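Local coordinates for DNR protein (Pseudomonas aeruginosa, PDB 2Z69) that probably acts as a DNA-binding transcription factor that responds to nitric oxide and regulates dissimilative nitrate respiration, represented here by its sensor domain, at residues V64-L69 with N85-A90; A55-I60 with P97-T102; E21-V26 with T127-A132. All blocks are in the same frame, centred on the assembly; numbering follows the deposited sequence.

Contact 1: V64-L69 with N85-A90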
# COMPACT_ATOMS: atom_id res chain seq x y z
N VAL B 64 -11.53 -16.80 16.76
CA VAL B 64 -10.38 -16.14 17.45
C VAL B 64 -10.77 -14.68 17.75
O VAL B 64 -11.37 -14.03 16.90
CB VAL B 64 -9.14 -16.19 16.55
CG1 VAL B 64 -8.12 -15.09 16.89
CG2 VAL B 64 -8.49 -17.61 16.61
N LYS B 65 -10.53 -14.20 18.97
CA LYS B 65 -10.76 -12.80 19.26
C LYS B 65 -9.43 -12.04 19.35
O LYS B 65 -8.39 -12.59 19.80
CB LYS B 65 -11.59 -12.59 20.54
CG LYS B 65 -10.88 -12.96 21.85
CD LYS B 65 -11.61 -12.35 23.04
CE LYS B 65 -10.96 -12.85 24.34
NZ LYS B 65 -11.57 -12.33 25.63
N ILE B 66 -9.44 -10.78 18.92
CA ILE B 66 -8.20 -9.99 18.87
C ILE B 66 -8.39 -8.69 19.67
O ILE B 66 -9.31 -7.94 19.41
CB ILE B 66 -7.76 -9.71 17.37
CG1 ILE B 66 -7.62 -11.06 16.62
CG2 ILE B 66 -6.49 -8.85 17.31
CD1 ILE B 66 -7.01 -10.97 15.31
N TYR B 67 -7.51 -8.42 20.63
CA TYR B 67 -7.68 -7.33 21.61
C TYR B 67 -6.34 -6.79 22.12
O TYR B 67 -5.35 -7.51 22.10
CB TYR B 67 -8.50 -7.81 22.83
CG TYR B 67 -7.84 -8.93 23.65
CD1 TYR B 67 -8.00 -10.25 23.28
CD2 TYR B 67 -7.07 -8.66 24.79
CE1 TYR B 67 -7.42 -11.29 23.99
CE2 TYR B 67 -6.49 -9.71 25.53
CZ TYR B 67 -6.68 -11.02 25.11
OH TYR B 67 -6.15 -12.10 25.78
N ARG B 68 -6.32 -5.55 22.60
CA ARG B 68 -5.18 -5.07 23.39
C ARG B 68 -5.60 -4.89 24.85
O ARG B 68 -6.67 -4.29 25.15
CB ARG B 68 -4.66 -3.71 22.89
CG ARG B 68 -4.44 -3.57 21.38
CD ARG B 68 -4.75 -2.13 20.95
NE ARG B 68 -4.11 -1.72 19.70
CZ ARG B 68 -3.19 -0.76 19.61
NH1 ARG B 68 -2.79 -0.09 20.68
NH2 ARG B 68 -2.66 -0.45 18.43
N LEU B 69 -4.76 -5.37 25.76
CA LEU B 69 -4.98 -5.22 27.18
C LEU B 69 -4.41 -3.89 27.62
O LEU B 69 -3.29 -3.52 27.24
CB LEU B 69 -4.35 -6.37 27.95
N ASN B 85 -11.38 -17.36 7.46
CA ASN B 85 -10.92 -15.98 7.34
C ASN B 85 -9.52 -15.88 7.84
O ASN B 85 -9.08 -16.76 8.54
CB ASN B 85 -11.78 -15.06 8.17
CG ASN B 85 -13.06 -14.76 7.51
OD1 ASN B 85 -13.10 -13.95 6.60
ND2 ASN B 85 -14.12 -15.42 7.94
N THR B 86 -8.82 -14.81 7.44
CA THR B 86 -7.42 -14.60 7.81
C THR B 86 -7.38 -13.51 8.83
O THR B 86 -8.33 -12.78 8.96
CB THR B 86 -6.51 -14.18 6.61
OG1 THR B 86 -7.11 -13.06 5.91
CG2 THR B 86 -6.31 -15.36 5.64
N PHE B 87 -6.27 -13.43 9.55
CA PHE B 87 -6.03 -12.33 10.45
C PHE B 87 -4.54 -12.09 10.61
O PHE B 87 -3.73 -12.97 10.35
CB PHE B 87 -6.76 -12.53 11.81
CG PHE B 87 -6.34 -13.77 12.59
CD1 PHE B 87 -7.02 -14.99 12.42
CD2 PHE B 87 -5.34 -13.69 13.55
CE1 PHE B 87 -6.68 -16.10 13.18
CE2 PHE B 87 -4.99 -14.77 14.31
CZ PHE B 87 -5.64 -15.98 14.13
N ALA B 88 -4.19 -10.87 11.02
CA ALA B 88 -2.79 -10.47 11.21
C ALA B 88 -1.97 -10.20 9.93
O ALA B 88 -0.78 -9.92 10.01
CB ALA B 88 -2.05 -11.49 12.16
N GLU B 89 -2.61 -10.23 8.76
CA GLU B 89 -1.88 -10.01 7.50
C GLU B 89 -1.41 -8.55 7.36
O GLU B 89 -0.42 -8.27 6.71
CB GLU B 89 -2.73 -10.39 6.29
CG GLU B 89 -4.01 -9.57 6.13
CD GLU B 89 -5.24 -10.26 6.72
OE1 GLU B 89 -5.10 -11.03 7.68
OE2 GLU B 89 -6.35 -10.03 6.21
N ALA B 90 -2.12 -7.65 8.03
CA ALA B 90 -1.74 -6.25 8.07
C ALA B 90 -0.35 -6.03 8.67
O ALA B 90 0.23 -4.97 8.48
CB ALA B 90 -2.78 -5.41 8.83
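Val-64 and Ile-66 meet the aromatic ring of Phe-87 through methyl groups, and no hydrogen bond links 64-69 with 85-90. Val-64 CG1 sits over one face of that ring, 4.1 Å from the Phe-87 ring centroid and 23° off the normal, which qualifies as a CH-pi contact. The methyl is displaced toward the rim, so its nearest ring atom is Phe-87 CZ at 3.8 Å; Val-64 CG2 adds a looser touch on the same atom. Ile-66 approaches nearer the root of the ring: its CD1 lies 3.6 Å from Phe-87 CD2, coming obliquely. With CD1 anti to CA (chi2 -170°), the CG1 arm is stretched to full length, and its methyl reaches CD2 and CB of Phe-87.

In the next shell, Phe-87 meets the ring of Tyr-57 with nearly aligned planes and also touches Phe-47. Val-64 is backed by Val-46 and Ala-103, while Leu-151 of the second subunit packs on Ile-66. Strand 63-69 and strand 86-87 belong to different antiparallel sheets, so this buried cluster spans the two sheets, as in the hydrophobic interior of the beta barrel of a cyclic nucleotide-binding domain.

Contact 2: A55-I60 with P97-T102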
# COMPACT_ATOMS: atom_id res chain seq x y z
N ALA B 55 4.34 -13.89 11.30
CA ALA B 55 3.40 -14.75 10.59
C ALA B 55 1.99 -14.20 10.62
O ALA B 55 1.65 -13.46 11.53
CB ALA B 55 3.42 -16.13 11.18
N PHE B 56 1.18 -14.51 9.61
CA PHE B 56 -0.26 -14.32 9.71
C PHE B 56 -0.95 -15.69 9.62
O PHE B 56 -0.28 -16.69 9.35
CB PHE B 56 -0.78 -13.37 8.63
CG PHE B 56 -0.66 -13.90 7.25
CD1 PHE B 56 0.58 -13.93 6.59
CD2 PHE B 56 -1.80 -14.33 6.56
CE1 PHE B 56 0.69 -14.40 5.29
CE2 PHE B 56 -1.70 -14.82 5.25
CZ PHE B 56 -0.46 -14.85 4.61
N TYR B 57 -2.27 -15.70 9.83
CA TYR B 57 -3.02 -16.92 10.09
C TYR B 57 -4.26 -17.05 9.19
O TYR B 57 -4.92 -16.07 8.87
CB TYR B 57 -3.45 -16.96 11.55
CG TYR B 57 -2.25 -17.09 12.45
CD1 TYR B 57 -1.47 -15.97 12.78
CD2 TYR B 57 -1.85 -18.34 12.90
CE1 TYR B 57 -0.31 -16.13 13.58
CE2 TYR B 57 -0.71 -18.50 13.65
CZ TYR B 57 0.04 -17.39 14.01
OH TYR B 57 1.17 -17.61 14.80
N TYR B 58 -4.51 -18.27 8.74
CA TYR B 58 -5.81 -18.61 8.19
C TYR B 58 -6.52 -19.50 9.21
O TYR B 58 -5.95 -20.50 9.68
CB TYR B 58 -5.64 -19.33 6.87
CG TYR B 58 -6.92 -19.79 6.24
CD1 TYR B 58 -7.36 -21.09 6.45
CD2 TYR B 58 -7.68 -18.94 5.46
CE1 TYR B 58 -8.51 -21.57 5.89
CE2 TYR B 58 -8.87 -19.41 4.85
CZ TYR B 58 -9.26 -20.73 5.09
OH TYR B 58 -10.39 -21.25 4.58
N LEU B 59 -7.76 -19.15 9.55
CA LEU B 59 -8.53 -19.91 10.54
C LEU B 59 -9.33 -21.02 9.83
O LEU B 59 -10.35 -20.77 9.17
CB LEU B 59 -9.46 -18.95 11.34
CG LEU B 59 -10.24 -19.45 12.56
CD1 LEU B 59 -9.36 -20.18 13.54
CD2 LEU B 59 -10.96 -18.27 13.22
N ILE B 60 -8.86 -22.26 9.96
CA ILE B 60 -9.52 -23.38 9.30
C ILE B 60 -10.86 -23.60 10.00
O ILE B 60 -11.90 -23.58 9.37
CB ILE B 60 -8.67 -24.67 9.29
CG1 ILE B 60 -7.31 -24.43 8.60
CG2 ILE B 60 -9.44 -25.84 8.66
CD1 ILE B 60 -6.19 -25.26 9.26
N PRO B 97 7.96 -4.15 14.53
CA PRO B 97 8.50 -5.49 14.73
C PRO B 97 7.53 -6.50 15.39
O PRO B 97 7.59 -7.66 15.04
CB PRO B 97 9.70 -5.24 15.65
CG PRO B 97 9.36 -3.99 16.37
CD PRO B 97 8.65 -3.15 15.36
N ASN B 98 6.69 -6.04 16.32
CA ASN B 98 5.93 -6.89 17.21
C ASN B 98 4.42 -6.79 17.01
O ASN B 98 3.91 -5.69 16.74
CB ASN B 98 6.22 -6.52 18.68
CG ASN B 98 7.68 -6.69 19.05
OD1 ASN B 98 8.21 -5.95 19.89
ND2 ASN B 98 8.33 -7.67 18.45
N TYR B 99 3.70 -7.91 17.22
CA TYR B 99 2.25 -7.89 17.29
C TYR B 99 1.78 -6.76 18.19
O TYR B 99 2.25 -6.63 19.32
CB TYR B 99 1.68 -9.23 17.80
CG TYR B 99 1.86 -10.35 16.79
CD1 TYR B 99 1.14 -10.36 15.61
CD2 TYR B 99 2.75 -11.39 17.04
CE1 TYR B 99 1.33 -11.39 14.66
CE2 TYR B 99 2.95 -12.40 16.13
CZ TYR B 99 2.23 -12.40 14.94
OH TYR B 99 2.44 -13.45 14.04
N VAL B 100 0.87 -5.94 17.69
CA VAL B 100 0.30 -4.81 18.43
C VAL B 100 -0.99 -5.19 19.19
O VAL B 100 -1.66 -4.31 19.72
CB VAL B 100 -0.04 -3.66 17.46
CG1 VAL B 100 1.22 -3.08 16.84
CG2 VAL B 100 -0.93 -4.19 16.35
N ALA B 101 -1.35 -6.47 19.18
CA ALA B 101 -2.53 -7.00 19.90
C ALA B 101 -2.32 -8.49 20.17
O ALA B 101 -1.39 -9.08 19.63
CB ALA B 101 -3.81 -6.80 19.06
N THR B 102 -3.22 -9.09 20.95
CA THR B 102 -3.20 -10.52 21.31
C THR B 102 -4.36 -11.16 20.59
O THR B 102 -5.40 -10.54 20.44
CB THR B 102 -3.45 -10.65 22.85
OG1 THR B 102 -2.39 -10.00 23.56
CG2 THR B 102 -3.59 -12.06 23.31
O HOH W 1 2.83 -15.97 15.42
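The phenol oxygen of Tyr-99 is held from two directions: OH of Tyr-99 donates to O of Ala-55 at 2.6 Å, and a water donates to Tyr-99 OH at 2.9 Å. At the carbonyl the donor makes a C=O...O angle of 129° and is tilted 25° from the carbonyl plane, a bent approach rather than one straight down the bond. Relative to the phenol ring, Ala-55 O lies at the edge, in plane. Since the hydroxyl gives its proton to the carbonyl, the water's donation fits its role as acceptor. Across the segments, Ala-55 CB is 4.0 Å from Tyr-99 OH, and Tyr-57 CE1 is 3.9 Å from the same oxygen, which sits at the edge of the Tyr-57 ring, near its plane.

Such a tether joins a strand to a loop. Ala-55 and Tyr-57 belong to strand 55-59 of one barrel sheet, whereas Tyr-99 lies in the connection between strands 86-87 and 102-105. In cyclic nucleotide-binding relatives the corresponding connection carries the phosphate-binding cassette, so the bond probably holds the equivalent region against the barrel.

The two tyrosine side chains cross at about a right angle. Tyr-99 CG stands anti to its carbonyl carbon (chi1 -70°), which points the ring from the loop toward strand 55-59 and brings OH to Ala-55 O. The same water also lies at the edge of the Tyr-57 ring, in its plane, but its distance to Tyr-57 OH is too short to be trusted, so a bridge between the two hydroxyls remains doubtful. Farther out, the Tyr-99 ring stacks on Phe-47, and Tyr-57 rests on Val-46 and Arg-113. Next to Tyr-99 in the loop, Val-100 and Ala-101 pack on Leu-151 of the second subunit.

Contact 3: E21-V26 with T127-A132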
# COMPACT_ATOMS: atom_id res chain seq x y z
N GLU B 21 -6.08 -15.96 -3.66
CA GLU B 21 -6.74 -16.08 -4.97
C GLU B 21 -5.84 -15.75 -6.18
O GLU B 21 -5.74 -16.56 -7.11
CB GLU B 21 -8.04 -15.24 -4.99
CG GLU B 21 -8.49 -14.76 -6.38
CD GLU B 21 -8.95 -15.89 -7.27
OE1 GLU B 21 -9.33 -16.95 -6.73
OE2 GLU B 21 -8.92 -15.73 -8.52
N PRO B 22 -5.19 -14.56 -6.18
CA PRO B 22 -4.40 -14.19 -7.37
C PRO B 22 -3.13 -15.04 -7.57
O PRO B 22 -2.47 -14.95 -8.62
CB PRO B 22 -4.03 -12.72 -7.13
CG PRO B 22 -4.88 -12.27 -5.94
CD PRO B 22 -5.13 -13.50 -5.15
N LEU B 23 -2.80 -15.86 -6.56
CA LEU B 23 -1.69 -16.80 -6.64
C LEU B 23 -2.00 -17.93 -7.60
O LEU B 23 -3.15 -18.38 -7.67
CB LEU B 23 -1.37 -17.37 -5.27
CG LEU B 23 -0.79 -16.41 -4.23
CD1 LEU B 23 -0.53 -17.15 -2.92
CD2 LEU B 23 0.49 -15.78 -4.73
N SER B 24 -0.98 -18.36 -8.35
CA SER B 24 -1.07 -19.53 -9.20
C SER B 24 -1.09 -20.74 -8.29
O SER B 24 -0.63 -20.64 -7.16
CB SER B 24 0.14 -19.62 -10.13
OG SER B 24 1.34 -19.77 -9.39
N PRO B 25 -1.63 -21.88 -8.77
CA PRO B 25 -1.50 -23.19 -8.10
C PRO B 25 -0.09 -23.49 -7.58
O PRO B 25 0.07 -23.98 -6.46
CB PRO B 25 -1.89 -24.18 -9.20
CG PRO B 25 -2.89 -23.42 -10.00
CD PRO B 25 -2.48 -21.97 -9.97
N VAL B 26 0.92 -23.18 -8.39
CA VAL B 26 2.33 -23.40 -8.02
C VAL B 26 2.71 -22.59 -6.78
O VAL B 26 3.25 -23.14 -5.82
CB VAL B 26 3.29 -23.06 -9.20
CG1 VAL B 26 4.72 -23.50 -8.86
CG2 VAL B 26 2.82 -23.72 -10.48
N THR B 127 2.47 -9.56 -9.76
CA THR B 127 2.02 -8.15 -9.88
C THR B 127 0.54 -7.97 -9.52
O THR B 127 0.25 -7.10 -8.72
CB THR B 127 2.28 -7.53 -11.24
OG1 THR B 127 3.39 -8.19 -11.85
CG2 THR B 127 2.60 -6.05 -11.12
N PRO B 128 -0.38 -8.81 -10.05
CA PRO B 128 -1.79 -8.71 -9.68
C PRO B 128 -1.99 -8.69 -8.16
O PRO B 128 -2.71 -7.84 -7.65
CB PRO B 128 -2.40 -9.98 -10.28
CG PRO B 128 -1.58 -10.23 -11.49
CD PRO B 128 -0.18 -9.90 -11.03
N LEU B 129 -1.33 -9.60 -7.43
CA LEU B 129 -1.43 -9.64 -5.98
C LEU B 129 -0.87 -8.37 -5.34
O LEU B 129 -1.50 -7.81 -4.44
CB LEU B 129 -0.76 -10.89 -5.39
CG LEU B 129 -0.90 -11.15 -3.89
CD1 LEU B 129 -2.34 -11.30 -3.47
CD2 LEU B 129 -0.07 -12.35 -3.43
N ALA B 130 0.29 -7.91 -5.79
CA ALA B 130 0.86 -6.66 -5.30
C ALA B 130 -0.13 -5.51 -5.45
O ALA B 130 -0.37 -4.78 -4.50
CB ALA B 130 2.17 -6.35 -5.99
N LEU B 131 -0.72 -5.38 -6.64
CA LEU B 131 -1.71 -4.34 -6.93
C LEU B 131 -2.97 -4.43 -6.08
O LEU B 131 -3.52 -3.40 -5.69
CB LEU B 131 -2.08 -4.35 -8.43
CG LEU B 131 -0.93 -4.06 -9.41
CD1 LEU B 131 -1.49 -3.75 -10.79
CD2 LEU B 131 0.00 -2.92 -8.92
N ALA B 132 -3.44 -5.65 -5.85
CA ALA B 132 -4.58 -5.89 -4.96
C ALA B 132 -4.31 -5.38 -3.53
O ALA B 132 -5.16 -4.71 -2.93
CB ALA B 132 -4.96 -7.37 -4.95
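The pyrrolidine ring of Pro-22 is applied to the start of helix 127-140, with three of its carbons facing Leu-129. Pro-22 CG comes within 3.7 Å of Leu-129 CD1, and Pro-22 CD follows at 3.9 Å from that same methyl. Pro-22 CB lies 4.1 Å from Leu-129 CB. The second proline ring, that of Pro-128, is met more loosely, CB of Pro-22 standing 4.5 Å from CB of Pro-128.

Leu-129 divides its branches between two neighbours. CD1 serves the proline, whose ring crosses the leucine side chain at about a right angle; CD2 turns to Leu-23, where Leu-129 CD2 and Leu-23 CD2 touch at 3.7 Å. Leu-129 has CG anti to its amide nitrogen (chi1 -174°), and this extends the fork away from the helix toward both partners. On Leu-23 the first bond is not aimed at the helix; chi2 of 180° sends CD1 onward and turns CD2 aside to Leu-129.

Behind the fork, Leu-129 also rests on Tyr-119 and Leu-123 of helix 116-123. Leu-23 is followed by Ser-24, which N-caps helix 25-33 by bonding Gln-27 N. Elsewhere on helix 127-140, Ala-130 packs on Ala-130 of the second subunit and Thr-127 OG1 is hydrogen-bonded to its counterpart there. The contact therefore joins the loop between helices 6-14 and 25-33 to the N-terminal end of helix 127-140, probably the dimerization helix of CRP/FNR-type regulators.

How the contacts relate
Read from the N terminus, 21-26 comes first, and its partner 127-132 follows all the other segments, so contact 3 closes the widest loop, one that encompasses the barrel. Within it, contact 2 closes the span from 55-60 to 97-102, and contact 1, from 64-69 to 85-90, lies within that span in turn; the three nest without crossing. Contacts 1 and 2 have centres 6 Å apart and touch directly, with probable backbone hydrogen bonds joining Asn-85 to Leu-59 and Tyr-67 to Thr-102. Contact 3 stands apart, its centre 23 Å from that of contact 1, tying the loop ahead of helix 25-33 to the start of helix 127-140. All three sites also reach the second subunit.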